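Local coordinates for YECBM32 (Yersinia enterocolitica, PDB 2JDA), which binds polygalacturonic acid, the galacturonic acid polymer of plant cell wall pectin, as a periplasmic carbohydrate-binding module, at residues A8-V13 against V46-D51; E53-N58 against P107-Y112; E68-F73 against G119-N124. All coordinates share one frame; numbering follows the deposited sequence.

Contact 1: A8-V13 against V46-D51; sequences AQIVAV and VQLELD
Val13 and Leu48 lie alongside each other with their side chains pointing the same way. Val13 CG2 rests 4.0 Å from Leu48 CD2. The other Val13 branch, CG1, stands opposite the backbone N across the CA-CB bond (chi1 180°). That places it on Val46, where it meets CG2 at 3.7 Å with the two side chains slanting across each other. Ile10 spans two leucines. Its CG1 lies 3.9 Å from Leu50 CD2, and its CD1 touches Leu48 CD1. Both methyls of Leu50 also border Ala8 CB. Leu48 and Leu50 are buried, and Ile131 and Ile133 of strand 125-133 pack on Leu48 within the β-sandwich expected of an F5/8 type C domain. Val13 and Ile10 border the leucines but stay partly exposed.

Ala12 and Glu49 occupy the other face of the sheet. The Glu49 chain is extended, with CG 4.0 Å from Val11 CG2 and OE1 beside the methyl of Ala12. The backbones are antiparallel with a classic bulge: Val11 and Ala12 both face Glu49. Val11 N donates to Glu49 O at 2.8 Å, and Ala12 N adds a weak bond to the same oxygen. Glu49 N answers with a nearly straight bond to Ala12 O (2.8 Å, 171° at the hydrogen).

At the exposed end, Gln9 and Asp51 cross at about a right angle, with Gln9 OE1 3.7 Å from Asp51 CB. The amide and carboxylate planes are 29° apart. A water accepts from Gln9 N and donates to Asp51 OD1, which also receives Gln54 NE2. Two N-H groups on Glu49 O shift the pairing by one residue, so this edge strand is held mainly by backbone bonds and apolar contacts, its polar end joined through water.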
ATOM      1  N   ALA A   8      -6.137  11.254   4.043  1.00 23.04           N
ATOM      2  CA  ALA A   8      -6.290  11.775   2.702  1.00 21.69           C
ATOM      3  C   ALA A   8      -7.286  10.907   1.900  1.00 20.83           C
ATOM      4  O   ALA A   8      -7.278   9.646   1.920  1.00 22.97           O
ATOM      5  CB  ALA A   8      -4.952  11.796   2.024  1.00 20.66           C
ATOM      6  N   GLN A   9      -8.143  11.561   1.163  1.00 18.79           N
ATOM      7  CA  GLN A   9      -9.203  10.853   0.444  1.00 19.55           C
ATOM      8  C   GLN A   9      -8.598  10.178  -0.767  1.00 18.08           C
ATOM      9  O   GLN A   9      -8.066  10.850  -1.616  1.00 17.07           O
ATOM     10  CB  GLN A   9     -10.271  11.856  -0.034  1.00 21.50           C
ATOM     11  CG  GLN A   9     -11.378  11.174  -0.906  1.00 26.83           C
ATOM     12  CD  GLN A   9     -12.485  12.106  -1.421  1.00 32.33           C
ATOM     13  OE1 GLN A   9     -12.392  13.331  -1.293  1.00 34.43           O
ATOM     14  NE2 GLN A   9     -13.528  11.501  -2.043  1.00 35.85           N
ATOM     15  N   ILE A  10      -8.725   8.862  -0.825  1.00 17.07           N
ATOM     16  CA  ILE A  10      -8.390   8.113  -2.042  1.00 16.63           C
ATOM     17  C   ILE A  10      -9.607   8.085  -2.940  1.00 16.30           C
ATOM     18  O   ILE A  10     -10.640   7.476  -2.569  1.00 19.67           O
ATOM     19  CB  ILE A  10      -7.902   6.692  -1.683  1.00 17.03           C
ATOM     20  CG1 ILE A  10      -6.620   6.756  -0.823  1.00 16.55           C
ATOM     21  CG2 ILE A  10      -7.671   5.857  -2.956  1.00 16.85           C
ATOM     22  CD1 ILE A  10      -6.284   5.485  -0.094  1.00 17.99           C
ATOM     23  N   VAL A  11      -9.527   8.763  -4.066  1.00 16.00           N
ATOM     24  CA  VAL A  11     -10.656   8.843  -5.019  1.00 16.79           C
ATOM     25  C   VAL A  11     -10.626   7.837  -6.151  1.00 15.63           C
ATOM     26  O   VAL A  11     -11.648   7.557  -6.760  1.00 16.72           O
ATOM     27  CB  VAL A  11     -10.798  10.237  -5.663  1.00 17.10           C
ATOM     28  CG1 VAL A  11     -11.070  11.250  -4.604  1.00 19.35           C
ATOM     29  CG2 VAL A  11      -9.605  10.647  -6.519  1.00 16.60           C
ATOM     30  N   ALA A  12      -9.494   7.203  -6.385  1.00 14.61           N
ATOM     31  CA  ALA A  12      -9.381   6.262  -7.494  1.00 13.94           C
ATOM     32  C   ALA A  12      -8.222   5.337  -7.202  1.00 13.53           C
ATOM     33  O   ALA A  12      -7.207   5.772  -6.684  1.00 14.05           O
ATOM     34  CB  ALA A  12      -9.179   6.973  -8.773  1.00 14.62           C
ATOM     35  N   VAL A  13      -8.422   4.075  -7.505  1.00 10.93           N
ATOM     36  CA  VAL A  13      -7.396   3.056  -7.364  1.00 10.60           C
ATOM     37  C   VAL A  13      -7.279   2.348  -8.699  1.00 11.17           C
ATOM     38  O   VAL A  13      -8.312   2.021  -9.326  1.00 12.15           O
ATOM     39  CB  VAL A  13      -7.711   2.023  -6.260  1.00 10.30           C
ATOM     40  CG1 VAL A  13      -6.598   0.970  -6.156  1.00 12.03           C
ATOM     41  CG2 VAL A  13      -7.949   2.694  -4.957  1.00 11.35           C
ATOM     42  N   VAL A  46      -0.096  -1.233  -7.396  1.00  8.97           N
ATOM     43  CA  VAL A  46      -1.389  -0.639  -7.067  1.00  9.09           C
ATOM     44  C   VAL A  46      -1.154   0.836  -6.831  1.00  8.95           C
ATOM     45  O   VAL A  46      -0.169   1.221  -6.166  1.00 10.04           O
ATOM     46  CB  VAL A  46      -2.038  -1.375  -5.880  1.00  9.10           C
ATOM     47  CG1 VAL A  46      -1.208  -1.320  -4.591  1.00 10.59           C
ATOM     48  CG2 VAL A  46      -3.455  -0.821  -5.641  1.00  9.55           C
ATOM     49  N   GLN A  47      -2.012   1.655  -7.432  1.00  9.36           N
ATOM     50  CA  GLN A  47      -1.827   3.108  -7.472  1.00  8.60           C
ATOM     51  C   GLN A  47      -3.039   3.795  -6.901  1.00  9.03           C
ATOM     52  O   GLN A  47      -4.156   3.510  -7.268  1.00 10.28           O
ATOM     53  CB  GLN A  47      -1.561   3.568  -8.888  1.00  9.96           C
ATOM     54  CG  GLN A  47      -1.408   5.069  -9.073  1.00 10.59           C
ATOM     55  CD  GLN A  47      -1.125   5.426 -10.506  1.00 11.24           C
ATOM     56  OE1 GLN A  47      -0.099   5.009 -11.029  1.00 13.63           O
ATOM     57  NE2 GLN A  47      -2.046   6.158 -11.166  1.00 14.31           N
ATOM     58  N   LEU A  48      -2.791   4.670  -5.948  1.00  9.85           N
ATOM     59  CA  LEU A  48      -3.785   5.418  -5.184  1.00  9.96           C
ATOM     60  C   LEU A  48      -3.773   6.846  -5.662  1.00 10.66           C
ATOM     61  O   LEU A  48      -2.705   7.510  -5.625  1.00 11.48           O
ATOM     62  CB  LEU A  48      -3.471   5.363  -3.701  1.00 10.97           C
ATOM     63  CG  LEU A  48      -3.177   4.003  -3.140  1.00 13.79           C
ATOM     64  CD1 LEU A  48      -2.704   4.123  -1.705  1.00 18.26           C
ATOM     65  CD2 LEU A  48      -4.349   3.072  -3.271  1.00 16.32           C
ATOM     66  N   GLU A  49      -4.905   7.332  -6.147  1.00 11.74           N
ATOM     67  CA  GLU A  49      -5.052   8.739  -6.527  1.00 12.90           C
ATOM     68  C   GLU A  49      -5.828   9.436  -5.452  1.00 12.36           C
ATOM     69  O   GLU A  49      -6.900   8.971  -5.054  1.00 13.67           O
ATOM     70  CB  GLU A  49      -5.797   8.871  -7.868  1.00 13.49           C
ATOM     71  CG  GLU A  49      -6.001  10.321  -8.314  1.00 14.63           C
ATOM     72  CD  GLU A  49      -6.769  10.442  -9.617  1.00 18.71           C
ATOM     73  OE1 GLU A  49      -6.734   9.476 -10.438  1.00 19.65           O
ATOM     74  OE2 GLU A  49      -7.333  11.560  -9.835  1.00 22.04           O
ATOM     75  N   LEU A  50      -5.250  10.524  -4.943  1.00 12.90           N
ATOM     76  CA  LEU A  50      -5.889  11.372  -3.931  1.00 13.59           C
ATOM     77  C   LEU A  50      -6.764  12.419  -4.616  1.00 15.27           C
ATOM     78  O   LEU A  50      -6.604  12.699  -5.795  1.00 14.91           O
ATOM     79  CB  LEU A  50      -4.850  12.034  -3.036  1.00 13.52           C
ATOM     80  CG  LEU A  50      -3.816  11.073  -2.429  1.00 14.66           C
ATOM     81  CD1 LEU A  50      -2.854  11.832  -1.549  1.00 14.81           C
ATOM     82  CD2 LEU A  50      -4.502   9.974  -1.646  1.00 16.94           C
ATOM     83  N   ASP A  51      -7.598  13.073  -3.818  1.00 18.84           N
ATOM     84  CA  ASP A  51      -8.493  14.099  -4.389  1.00 21.28           C
ATOM     85  C   ASP A  51      -7.730  15.302  -4.946  1.00 21.63           C
ATOM     86  O   ASP A  51      -8.123  15.936  -5.932  1.00 22.97           O
ATOM     87  CB  ASP A  51      -9.524  14.507  -3.318  1.00 22.26           C
ATOM     88  CG  ASP A  51      -8.884  15.186  -2.107  1.00 26.49           C
ATOM     89  OD1 ASP A  51      -7.978  14.597  -1.441  1.00 27.94           O
ATOM     90  OD2 ASP A  51      -9.270  16.342  -1.742  1.00 28.76           O
TER
HETATM   91  O   HOH W   1      -7.836  14.488   1.086  1.00 28.09           O

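Contact 2: E53-N58 against P107-Y112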
ATOM      1  N   GLU A  53      -3.366  17.159  -4.978  1.00 18.03           N
ATOM      2  CA  GLU A  53      -1.997  17.218  -4.487  1.00 17.04           C
ATOM      3  C   GLU A  53      -1.993  17.762  -3.064  1.00 14.67           C
ATOM      4  O   GLU A  53      -2.601  18.801  -2.747  1.00 15.47           O
ATOM      5  CB  GLU A  53      -1.038  18.101  -5.309  1.00 18.14           C
ATOM      6  CG  GLU A  53      -0.813  17.820  -6.748  1.00 20.91           C
ATOM      7  CD  GLU A  53       0.182  18.769  -7.370  1.00 19.33           C
ATOM      8  OE1 GLU A  53       0.370  18.623  -8.570  1.00 24.43           O
ATOM      9  OE2 GLU A  53       0.751  19.718  -6.724  1.00 24.00           O
ATOM     10  N   GLN A  54      -1.316  17.051  -2.172  1.00 13.16           N
ATOM     11  CA  GLN A  54      -1.295  17.421  -0.783  1.00 12.88           C
ATOM     12  C   GLN A  54      -0.120  16.787  -0.042  1.00 12.38           C
ATOM     13  O   GLN A  54       0.560  15.908  -0.576  1.00 11.91           O
ATOM     14  CB  GLN A  54      -2.587  17.028  -0.119  1.00 13.86           C
ATOM     15  CG  GLN A  54      -2.837  15.513  -0.113  1.00 14.63           C
ATOM     16  CD  GLN A  54      -4.275  15.203   0.239  1.00 17.76           C
ATOM     17  OE1 GLN A  54      -4.633  15.197   1.420  1.00 20.61           O
ATOM     18  NE2 GLN A  54      -5.091  14.979  -0.778  1.00 18.83           N
ATOM     19  N   SER A  55       0.112  17.224   1.187  1.00 12.38           N
ATOM     20  CA  SER A  55       1.216  16.746   1.992  1.00 13.01           C
ATOM     21  C   SER A  55       0.911  15.373   2.506  1.00 12.67           C
ATOM     22  O   SER A  55      -0.213  15.097   2.958  1.00 13.77           O
ATOM     23  CB  SER A  55       1.460  17.694   3.141  1.00 13.94           C
ATOM     24  OG  SER A  55       1.754  18.983   2.603  1.00 18.26           O
ATOM     25  N   ILE A  56       1.912  14.503   2.384  1.00 12.19           N
ATOM     26  CA  ILE A  56       1.832  13.098   2.811  1.00 12.53           C
ATOM     27  C   ILE A  56       2.880  12.875   3.879  1.00 11.50           C
ATOM     28  O   ILE A  56       4.076  13.155   3.649  1.00 12.91           O
ATOM     29  CB  ILE A  56       2.149  12.133   1.640  1.00 13.58           C
ATOM     30  CG1 ILE A  56       1.492  12.534   0.339  1.00 18.67           C
ATOM     31  CG2 ILE A  56       1.929  10.712   2.067  1.00 14.89           C
ATOM     32  CD1 ILE A  56       0.119  12.440   0.413  1.00 19.44           C
ATOM     33  N   GLU A  57       2.453  12.371   5.021  1.00 13.13           N
ATOM     34  CA  GLU A  57       3.351  12.133   6.144  1.00 14.67           C
ATOM     35  C   GLU A  57       3.364  10.710   6.640  1.00 13.03           C
ATOM     36  O   GLU A  57       4.319  10.328   7.324  1.00 14.33           O
ATOM     37  CB  GLU A  57       3.064  13.062   7.293  1.00 17.59           C
ATOM     38  CG  GLU A  57       1.776  12.960   7.979  1.00 21.86           C
ATOM     39  CD  GLU A  57       1.750  13.878   9.183  1.00 29.57           C
ATOM     40  OE1 GLU A  57       1.869  15.116   8.938  1.00 33.19           O
ATOM     41  OE2 GLU A  57       1.685  13.369  10.354  1.00 34.83           O
ATOM     42  N   ASN A  58       2.350   9.899   6.310  1.00 11.99           N
ATOM     43  CA  ASN A  58       2.424   8.489   6.691  1.00 11.42           C
ATOM     44  C   ASN A  58       1.561   7.643   5.768  1.00 11.09           C
ATOM     45  O   ASN A  58       0.703   8.177   5.072  1.00 11.09           O
ATOM     46  CB  ASN A  58       2.112   8.236   8.163  1.00 11.92           C
ATOM     47  CG  ASN A  58       0.692   8.267   8.514  1.00 11.60           C
ATOM     48  OD1 ASN A  58      -0.129   7.603   7.884  1.00 12.90           O
ATOM     49  ND2 ASN A  58       0.357   9.035   9.561  1.00 14.05           N
ATOM     50  N   PRO A 107       8.069  14.183   4.973  1.00 10.99           N
ATOM     51  CA  PRO A 107       6.867  14.518   4.213  1.00 11.10           C
ATOM     52  C   PRO A 107       7.149  15.011   2.831  1.00 10.92           C
ATOM     53  O   PRO A 107       8.083  15.733   2.570  1.00 11.90           O
ATOM     54  CB  PRO A 107       6.184  15.573   5.070  1.00 11.64           C
ATOM     55  CG  PRO A 107       6.677  15.258   6.467  1.00 12.96           C
ATOM     56  CD  PRO A 107       8.057  14.801   6.317  1.00 12.27           C
ATOM     57  N   VAL A 108       6.251  14.599   1.922  1.00 10.88           N
ATOM     58  CA  VAL A 108       6.291  14.956   0.507  1.00 11.73           C
ATOM     59  C   VAL A 108       4.936  15.491   0.089  1.00 10.32           C
ATOM     60  O   VAL A 108       3.953  15.345   0.797  1.00 12.21           O
ATOM     61  CB  VAL A 108       6.664  13.740  -0.384  1.00 12.18           C
ATOM     62  CG1 VAL A 108       7.997  13.140   0.045  1.00 12.71           C
ATOM     63  CG2 VAL A 108       5.586  12.684  -0.382  1.00 12.54           C
ATOM     64  N   THR A 109       4.900  16.142  -1.072  1.00 11.17           N
ATOM     65  CA  THR A 109       3.671  16.522  -1.730  1.00 12.06           C
ATOM     66  C   THR A 109       3.405  15.535  -2.845  1.00 11.66           C
ATOM     67  O   THR A 109       4.277  15.230  -3.668  1.00 12.43           O
ATOM     68  CB  THR A 109       3.832  17.931  -2.285  1.00 13.23           C
ATOM     69  OG1 THR A 109       3.888  18.840  -1.167  1.00 14.69           O
ATOM     70  CG2 THR A 109       2.639  18.318  -3.137  1.00 14.71           C
ATOM     71  N   ALA A 110       2.174  15.014  -2.890  1.00 10.51           N
ATOM     72  CA  ALA A 110       1.820  14.052  -3.933  1.00 10.48           C
ATOM     73  C   ALA A 110       0.318  14.069  -4.197  1.00 10.44           C
ATOM     74  O   ALA A 110      -0.465  14.370  -3.296  1.00 11.52           O
ATOM     75  CB  ALA A 110       2.258  12.640  -3.557  1.00 11.80           C
ATOM     76  N   LYS A 111      -0.049  13.718  -5.438  1.00 10.58           N
ATOM     77  CA  LYS A 111      -1.430  13.351  -5.785  1.00 10.97           C
ATOM     78  C   LYS A 111      -1.587  11.840  -5.938  1.00 11.29           C
ATOM     79  O   LYS A 111      -2.665  11.344  -5.803  1.00 12.92           O
ATOM     80  CB  LYS A 111      -1.874  14.050  -7.061  1.00 11.84           C
ATOM     81  CG  LYS A 111      -3.303  13.811  -7.451  1.00 17.89           C
ATOM     82  CD  LYS A 111      -3.667  14.748  -8.585  1.00 22.90           C
ATOM     83  CE  LYS A 111      -5.001  14.446  -9.175  1.00 26.93           C
ATOM     84  NZ  LYS A 111      -5.251  15.376 -10.317  1.00 30.21           N
ATOM     85  N   TYR A 112      -0.494  11.131  -6.209  1.00 10.12           N
ATOM     86  CA  TYR A 112      -0.524   9.699  -6.445  1.00 10.28           C
ATOM     87  C   TYR A 112       0.526   9.009  -5.589  1.00  9.92           C
ATOM     88  O   TYR A 112       1.682   9.481  -5.457  1.00  9.77           O
ATOM     89  CB  TYR A 112      -0.220   9.326  -7.888  1.00 11.96           C
ATOM     90  CG  TYR A 112      -1.124   9.990  -8.904  1.00 12.00           C
ATOM     91  CD1 TYR A 112      -2.264   9.367  -9.383  1.00 13.53           C
ATOM     92  CD2 TYR A 112      -0.795  11.220  -9.452  1.00 13.41           C
ATOM     93  CE1 TYR A 112      -3.061   9.994 -10.325  1.00 14.07           C
ATOM     94  CE2 TYR A 112      -1.596  11.824 -10.406  1.00 13.73           C
ATOM     95  CZ  TYR A 112      -2.731  11.191 -10.842  1.00 14.27           C
ATOM     96  OH  TYR A 112      -3.547  11.804 -11.801  1.00 17.77           O
TER
HETATM   97  O   HOH W   2       1.454  19.765  -0.225  1.00 18.67           O
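Ile56 meets both Val108 and Ala110 on one face of this antiparallel pair. Its CB lies 4.0 Å from Val108 CG2. Its CG1 sits beside the backbone N and opposite the carbonyl carbon (chi1 -43°), and in this position it reaches Ala110 CB, also at 4.0 Å. The backbones of Ile56 and Val108 are joined in both directions. Ile56 N donates to Val108 O at 2.7 Å, and Val108 N donates to Ile56 O at 3.1 Å.

Gln54 and Ala110 form the next hydrogen-bonded pair. Gln54 N reaches Ala110 O at 3.0 Å but comes from above the carbonyl plane, 47° out of it. The return bond, Ala110 N to Gln54 O, is tilted less. On the other face a water links Ser55 OG (2.9 Å) with Thr109 OG1 (2.8 Å), bridging two hydroxyls that do not bond directly. Glu53 and Lys111 cross at about a right angle through their aliphatic parts, with Glu53 CG 3.9 Å from Lys111 CB. Their charged ends stay well apart.

This pairing lies at one end of the β-sandwich, where the chain changes sheets. Strand 107-110 belongs with strand 53-63. The chain then turns a corner at Lys111 and enters strand 112-120 of the five-stranded sheet. A classic bulge marks the turn, with Lys111 and Tyr112 both facing Ser78. The extended Lys111 chain lays its CG over one face of the Tyr112 ring, offset toward the rim.

Further out, Leu50 and Phe105 pack on Ile56, and Tyr77 packs on Val108 and Ala110. Asn134 holds the far side of strand 53-63: its OD1 accepts Glu57 N and its ND2 donates to Ser55 O. Gln54 NE2 is bonded to Lys52 O.

Contact 3: E68-F73 against G119-N124; sequences ERKLKF and GTDVNN
Lys72 follows Gly119 with the root of its chain and Thr120 with its end. Its backbone N starts the contact with a nearly straight bond to Gly119 O (2.9 Å, 177° at the hydrogen). CB then lies 3.7 Å from Gly119 O, and CG stays beside that same oxygen. CD carries the chain from one carbonyl to the next. CE comes to 3.8 Å from Thr120 O. The chain bends at its last torsion (chi4 138°), and NZ makes a weak hydrogen bond to Thr120 O at 3.5 Å. A water bridges the same two atoms, accepting from Lys72 NZ and donating to Thr120 O.

The contact sits where strand 112-120 ends beside the beginning of strand 71-78, its neighbour in the five-stranded sheet of the β-sandwich. Thr120 OG1 holds the start of the following loop, accepting from Val122 N (an ST turn) and from Asn123 N (an ST motif). Leu71 is buried, with its CD1 against Gly119 O, and it packs on Ser126 and Ile128 of strand 125-133.

Asp121 takes up the loop before strand 71-78. Its OD1 receives Lys70 N at 2.8 Å, from above the carboxylate plane (43° out of it). Asp121 N returns a longer bond to Lys70 O. OD2 is held by a water that also bonds weakly to Glu68 O. Lys70 NZ remains 4.4 Å from Asp121 OD2, too far for a salt bridge, and has a weak bond to Ser95 OG. Arg69 CB packs 3.9 Å from Thr120 CG2, and the extended arginine chain crosses Val122 at about a right angle.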
ATOM      1  N   GLU A  68       2.013 -14.787   8.818  1.00 17.14           N
ATOM      2  CA  GLU A  68       2.514 -15.858   7.964  1.00 18.23           C
ATOM      3  C   GLU A  68       3.354 -15.423   6.804  1.00 16.79           C
ATOM      4  O   GLU A  68       4.111 -16.196   6.298  1.00 19.55           O
ATOM      5  CB  GLU A  68       1.326 -16.647   7.419  1.00 18.87           C
ATOM      6  CG  GLU A  68       0.482 -17.324   8.495  1.00 23.12           C
ATOM      7  CD  GLU A  68      -0.804 -17.988   7.994  1.00 29.06           C
ATOM      8  OE1 GLU A  68      -0.967 -18.260   6.792  1.00 31.27           O
ATOM      9  OE2 GLU A  68      -1.695 -18.235   8.832  1.00 34.57           O
ATOM     10  N   ARG A  69       3.172 -14.183   6.309  1.00 15.97           N
ATOM     11  CA  ARG A  69       3.664 -13.776   5.021  1.00 16.35           C
ATOM     12  C   ARG A  69       4.168 -12.337   5.103  1.00 14.95           C
ATOM     13  O   ARG A  69       3.387 -11.436   5.477  1.00 15.10           O
ATOM     14  CB  ARG A  69       2.535 -13.785   3.978  1.00 17.16           C
ATOM     15  CG  ARG A  69       1.795 -15.091   3.915  1.00 20.79           C
ATOM     16  CD  ARG A  69       0.770 -15.101   2.855  1.00 25.47           C
ATOM     17  NE  ARG A  69       0.103 -16.388   2.823  1.00 29.47           N
ATOM     18  CZ  ARG A  69      -0.924 -16.652   2.031  1.00 33.53           C
ATOM     19  NH1 ARG A  69      -1.388 -15.726   1.208  1.00 32.56           N
ATOM     20  NH2 ARG A  69      -1.483 -17.853   2.076  1.00 36.92           N
ATOM     21  N   LYS A  70       5.424 -12.131   4.712  1.00 13.84           N
ATOM     22  CA  LYS A  70       6.010 -10.784   4.630  1.00 14.15           C
ATOM     23  C   LYS A  70       6.010 -10.340   3.173  1.00 13.64           C
ATOM     24  O   LYS A  70       6.571 -10.989   2.318  1.00 14.35           O
ATOM     25  CB  LYS A  70       7.454 -10.814   5.127  1.00 15.44           C
ATOM     26  CG  LYS A  70       7.595 -11.119   6.594  1.00 19.08           C
ATOM     27  CD  LYS A  70       8.956 -10.709   7.096  1.00 24.77           C
ATOM     28  CE  LYS A  70       9.866 -11.824   7.079  1.00 31.05           C
ATOM     29  NZ  LYS A  70       9.847 -12.385   8.463  1.00 34.78           N
ATOM     30  N   LEU A  71       5.357  -9.228   2.904  1.00 12.40           N
ATOM     31  CA  LEU A  71       5.211  -8.670   1.566  1.00 11.21           C
ATOM     32  C   LEU A  71       6.424  -7.823   1.247  1.00 11.24           C
ATOM     33  O   LEU A  71       6.817  -6.967   2.063  1.00 11.53           O
ATOM     34  CB  LEU A  71       3.949  -7.799   1.525  1.00 12.26           C
ATOM     35  CG  LEU A  71       3.664  -7.068   0.220  1.00 12.25           C
ATOM     36  CD1 LEU A  71       3.286  -8.015  -0.853  1.00 13.51           C
ATOM     37  CD2 LEU A  71       2.570  -6.064   0.482  1.00 15.03           C
ATOM     38  N   LYS A  72       6.982  -8.036   0.073  1.00 11.56           N
ATOM     39  CA  LYS A  72       8.086  -7.264  -0.439  1.00 12.14           C
ATOM     40  C   LYS A  72       7.502  -6.184  -1.328  1.00 10.32           C
ATOM     41  O   LYS A  72       6.687  -6.490  -2.217  1.00 10.76           O
ATOM     42  CB  LYS A  72       9.021  -8.135  -1.244  1.00 13.30           C
ATOM     43  CG  LYS A  72       9.534  -9.316  -0.511  1.00 20.40           C
ATOM     44  CD  LYS A  72      10.409 -10.195  -1.404  1.00 25.45           C
ATOM     45  CE  LYS A  72      10.377 -11.681  -1.024  1.00 28.07           C
ATOM     46  NZ  LYS A  72      10.292 -12.397  -2.352  1.00 32.93           N
ATOM     47  N   PHE A  73       7.905  -4.925  -1.136  1.00 10.66           N
ATOM     48  CA  PHE A  73       7.362  -3.827  -1.894  1.00  9.90           C
ATOM     49  C   PHE A  73       8.206  -2.588  -1.865  1.00 10.31           C
ATOM     50  O   PHE A  73       9.095  -2.456  -1.033  1.00 10.93           O
ATOM     51  CB  PHE A  73       5.935  -3.497  -1.398  1.00 11.29           C
ATOM     52  CG  PHE A  73       5.866  -2.883  -0.007  1.00 11.27           C
ATOM     53  CD1 PHE A  73       5.511  -1.540   0.169  1.00 14.89           C
ATOM     54  CD2 PHE A  73       6.158  -3.610   1.129  1.00 12.46           C
ATOM     55  CE1 PHE A  73       5.488  -1.001   1.405  1.00 16.06           C
ATOM     56  CE2 PHE A  73       6.142  -3.043   2.378  1.00 11.70           C
ATOM     57  CZ  PHE A  73       5.762  -1.720   2.503  1.00 15.53           C
ATOM     58  N   GLY A 119       5.440  -9.877  -4.262  1.00 10.86           N
ATOM     59  CA  GLY A 119       5.015 -11.101  -3.608  1.00 11.33           C
ATOM     60  C   GLY A 119       5.520 -11.177  -2.202  1.00 11.85           C
ATOM     61  O   GLY A 119       6.005 -10.192  -1.640  1.00 13.69           O
ATOM     62  N   THR A 120       5.414 -12.374  -1.617  1.00 12.91           N
ATOM     63  CA  THR A 120       5.851 -12.575  -0.248  1.00 13.69           C
ATOM     64  C   THR A 120       6.960 -13.606  -0.213  1.00 15.13           C
ATOM     65  O   THR A 120       7.453 -14.115  -1.263  1.00 16.21           O
ATOM     66  CB  THR A 120       4.713 -13.025   0.657  1.00 13.70           C
ATOM     67  OG1 THR A 120       4.280 -14.384   0.316  1.00 14.35           O
ATOM     68  CG2 THR A 120       3.514 -12.161   0.540  1.00 13.42           C
ATOM     69  N   ASP A 121       7.402 -13.872   1.031  1.00 16.34           N
ATOM     70  CA  ASP A 121       8.349 -14.965   1.294  1.00 18.32           C
ATOM     71  C   ASP A 121       7.740 -16.344   1.220  1.00 19.69           C
ATOM     72  O   ASP A 121       8.481 -17.330   1.357  1.00 23.30           O
ATOM     73  CB  ASP A 121       9.066 -14.711   2.634  1.00 18.58           C
ATOM     74  CG  ASP A 121       8.116 -14.583   3.845  1.00 19.44           C
ATOM     75  OD1 ASP A 121       6.886 -14.337   3.705  1.00 16.33           O
ATOM     76  OD2 ASP A 121       8.535 -14.729   5.036  1.00 22.04           O
ATOM     77  N   VAL A 122       6.426 -16.444   1.060  1.00 20.19           N
ATOM     78  CA  VAL A 122       5.696 -17.725   0.953  1.00 21.11           C
ATOM     79  C   VAL A 122       5.295 -18.086  -0.465  1.00 20.61           C
ATOM     80  O   VAL A 122       5.270 -19.253  -0.815  1.00 21.26           O
ATOM     81  CB  VAL A 122       4.412 -17.725   1.843  1.00 22.61           C
ATOM     82  CG1 VAL A 122       3.495 -18.956   1.552  1.00 25.25           C
ATOM     83  CG2 VAL A 122       4.845 -17.687   3.239  1.00 24.80           C
ATOM     84  N   ASN A 123       4.868 -17.098  -1.254  1.00 19.10           N
ATOM     85  CA  ASN A 123       4.464 -17.343  -2.624  1.00 19.39           C
ATOM     86  C   ASN A 123       4.451 -16.043  -3.400  1.00 18.29           C
ATOM     87  O   ASN A 123       4.864 -15.033  -2.859  1.00 18.99           O
ATOM     88  CB  ASN A 123       3.166 -18.189  -2.794  1.00 20.77           C
ATOM     89  CG  ASN A 123       1.918 -17.547  -2.303  1.00 21.94           C
ATOM     90  OD1 ASN A 123       1.651 -16.381  -2.554  1.00 23.94           O
ATOM     91  ND2 ASN A 123       1.063 -18.349  -1.666  1.00 26.13           N
ATOM     92  N   ASN A 124       4.025 -16.063  -4.662  1.00 18.55           N
ATOM     93  CA  ASN A 124       4.224 -14.893  -5.501  1.00 18.82           C
ATOM     94  C   ASN A 124       2.947 -14.037  -5.532  1.00 17.10           C
ATOM     95  O   ASN A 124       2.834 -13.151  -6.374  1.00 18.70           O
ATOM     96  CB  ASN A 124       4.731 -15.202  -6.934  1.00 21.32           C
ATOM     97  CG  ASN A 124       3.687 -15.749  -7.783  1.00 24.02           C
ATOM     98  OD1 ASN A 124       2.595 -16.135  -7.302  1.00 28.64           O
ATOM     99  ND2 ASN A 124       3.986 -15.824  -9.065  1.00 26.04           N
TER
HETATM  100  O   HOH W   3       6.929 -15.056   7.096  1.00 28.50           O
HETATM  101  O   HOH W   4      -2.182 -17.408  -1.560  1.00 49.56           O
HETATM  102  O   HOH W   5       7.923 -13.244  -3.811  1.00 23.80           O

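Contacts 1 and 2 adjoin, with centres 11 Å apart. Leu50 N lies 2.8 Å from Lys111 O, a probable hydrogen bond, and Leu50 CD1 packs 3.6 Å from Ile56 CD1. Contact 3 lies across the chain's centre from both, about 24 Å from contact 1 and 27 Å from contact 2 between centres. It shares a sheet with contact 1, because strands 44-50 and 112-120 are neighbours. Segments of contacts 2 and 3 alternate along the chain. The calcium ion, bound by Asn28, Asp31, Asp33, Thr36, Asn129 and Glu130, is about 10 Å from the Val13 side chain and about 13 Å from that of Leu71.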